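Local coordinates for oxygenase-reductase (Streptomyces fradiae, PDB 4OSP), which is the C-terminal reductase domain of an angucyclinone-modifying enzyme, binds NADP and, as a short-chain dehydrogenase/reductase family member, probably reduces the C-6 ketone of urdamycin precursors, at residues A33-R38 with V237-A242. Numbering follows the deposited sequence.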
loop_
_atom_site.group_PDB
_atom_site.type_symbol
_atom_site.label_atom_id
_atom_site.label_comp_id
_atom_site.label_asym_id
_atom_site.label_seq_id
_atom_site.Cartn_x
_atom_site.Cartn_y
_atom_site.Cartn_z
ATOM N N ALA B 33 -23.905 -3.982 15.119
ATOM C CA ALA B 33 -25.365 -3.941 15.077
ATOM C C ALA B 33 -25.912 -2.965 16.130
ATOM O O ALA B 33 -26.797 -2.144 15.838
ATOM C CB ALA B 33 -25.959 -5.338 15.256
ATOM N N ILE B 34 -25.356 -3.027 17.336
ATOM C CA ILE B 34 -25.762 -2.123 18.415
ATOM C C ILE B 34 -25.516 -0.636 18.086
ATOM O O ILE B 34 -26.406 0.207 18.275
ATOM C CB ILE B 34 -25.111 -2.532 19.765
ATOM C CG1 ILE B 34 -25.749 -3.835 20.280
ATOM C CG2 ILE B 34 -25.223 -1.411 20.799
ATOM C CD1 ILE B 34 -24.966 -4.537 21.381
ATOM N N ARG B 35 -24.328 -0.313 17.577
ATOM C CA ARG B 35 -24.005 1.089 17.293
ATOM C C ARG B 35 -24.862 1.668 16.153
ATOM O O ARG B 35 -25.326 2.813 16.236
ATOM C CB ARG B 35 -22.493 1.288 17.028
ATOM C CG ARG B 35 -22.089 2.729 16.703
ATOM C CD ARG B 35 -22.349 3.671 17.871
ATOM N NE ARG B 35 -22.362 5.089 17.488
ATOM C CZ ARG B 35 -21.329 5.914 17.647
ATOM N NH1 ARG B 35 -20.189 5.468 18.167
ATOM N NH2 ARG B 35 -21.429 7.185 17.291
ATOM N N LEU B 36 -25.076 0.875 15.103
ATOM C CA LEU B 36 -25.959 1.275 14.003
ATOM C C LEU B 36 -27.379 1.582 14.484
ATOM O O LEU B 36 -27.922 2.646 14.184
ATOM C CB LEU B 36 -25.973 0.213 12.892
ATOM C CG LEU B 36 -24.652 0.010 12.143
ATOM C CD1 LEU B 36 -24.764 -1.134 11.139
ATOM C CD2 LEU B 36 -24.168 1.285 11.467
ATOM N N ALA B 37 -27.951 0.662 15.262
ATOM C CA ALA B 37 -29.281 0.852 15.869
ATOM C C ALA B 37 -29.363 2.116 16.719
ATOM O O ALA B 37 -30.330 2.882 16.621
ATOM C CB ALA B 37 -29.678 -0.366 16.694
ATOM N N ARG B 38 -28.343 2.333 17.544
ATOM C CA ARG B 38 -28.261 3.537 18.352
ATOM C C ARG B 38 -28.381 4.794 17.501
ATOM O O ARG B 38 -29.046 5.754 17.896
ATOM C CB ARG B 38 -26.963 3.563 19.153
ATOM C CG ARG B 38 -26.786 4.817 19.996
ATOM C CD ARG B 38 -25.616 4.666 20.944
ATOM N NE ARG B 38 -25.711 3.417 21.687
ATOM C CZ ARG B 38 -24.671 2.646 21.981
ATOM N NH1 ARG B 38 -23.453 2.995 21.572
ATOM N NH2 ARG B 38 -24.849 1.522 22.665
ATOM N N VAL B 237 -16.119 2.658 13.987
ATOM C CA VAL B 237 -15.568 3.009 12.689
ATOM C C VAL B 237 -16.572 2.628 11.607
ATOM O O VAL B 237 -16.850 3.416 10.710
ATOM C CB VAL B 237 -14.212 2.315 12.446
ATOM C CG1 VAL B 237 -13.741 2.558 11.024
ATOM C CG2 VAL B 237 -13.180 2.841 13.437
ATOM N N VAL B 238 -17.127 1.421 11.722
ATOM C CA VAL B 238 -18.181 0.964 10.816
ATOM C C VAL B 238 -19.333 1.968 10.756
ATOM O O VAL B 238 -19.825 2.291 9.675
ATOM C CB VAL B 238 -18.740 -0.417 11.227
ATOM C CG1 VAL B 238 -19.859 -0.827 10.269
ATOM C CG2 VAL B 238 -17.627 -1.463 11.236
ATOM N N ALA B 239 -19.747 2.465 11.921
ATOM C CA ALA B 239 -20.855 3.413 11.997
ATOM C C ALA B 239 -20.553 4.699 11.238
ATOM O O ALA B 239 -21.413 5.234 10.551
ATOM C CB ALA B 239 -21.189 3.720 13.448
ATOM N N PHE B 240 -19.320 5.186 11.369
ATOM C CA PHE B 240 -18.875 6.325 10.597
ATOM C C PHE B 240 -18.972 6.062 9.085
ATOM O O PHE B 240 -19.542 6.869 8.350
ATOM C CB PHE B 240 -17.443 6.697 10.975
ATOM C CG PHE B 240 -16.779 7.606 9.976
ATOM C CD1 PHE B 240 -17.231 8.924 9.799
ATOM C CD2 PHE B 240 -15.741 7.140 9.179
ATOM C CE1 PHE B 240 -16.642 9.744 8.861
ATOM C CE2 PHE B 240 -15.144 7.967 8.245
ATOM C CZ PHE B 240 -15.590 9.267 8.090
ATOM N N LEU B 241 -18.410 4.944 8.622
ATOM C CA LEU B 241 -18.486 4.609 7.184
ATOM C C LEU B 241 -19.931 4.569 6.698
ATOM O O LEU B 241 -20.230 4.919 5.544
ATOM C CB LEU B 241 -17.801 3.268 6.879
ATOM C CG LEU B 241 -16.273 3.246 7.012
ATOM C CD1 LEU B 241 -15.715 1.839 6.806
ATOM C CD2 LEU B 241 -15.636 4.231 6.039
ATOM N N ALA B 242 -20.816 4.143 7.587
ATOM C CA ALA B 242 -22.197 3.894 7.245
ATOM C C ALA B 242 -23.014 5.184 7.142
ATOM O O ALA B 242 -24.132 5.170 6.632
ATOM C CB ALA B 242 -22.815 2.953 8.261
#
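Ala239 meets the helix 27-38 with its methyl against the aliphatic start of Arg35: CB of Ala239 lies 3.5 Å from CG of Arg35. Next to it, one branch of Leu36 carries the rest of the contact. CD2 of Leu36 stands 3.9 Å from CB of Ala242 and 4.0 Å from CA of Ala239, reaching into the step between these two alanines, one turn apart. Leu36 gets there through the length of its side chain, with CG anti to its carbonyl carbon (chi1 -66°). No hydrogen bond joins the two segments; Ala239 and Ala242 present only methyl groups as side chains to Arg35 and Leu36, and the axes of the two short segments come within 9.3 Å, at a crossing angle of -44°. In Arg35, CG is anti to the backbone N (chi1 179°), and a bend at the next torsion carries the guanidinium past the methyl of Ala239. There it forms salt bridges with Glu39 and Asp236, and with Asp245 of the second subunit, so the apolar seam ends in a charged cluster at the subunit interface. The ring of Phe240, which makes no contact with 33-38, stacks on Phe240 of that same subunit. In this Rossmann fold, Leu36 also packs on Val43 of strand 42-47 and Val237 on Leu254 of strand 253-256, so the contact joins the helix after the first strand to the late helix 231-242 over the parallel sheet.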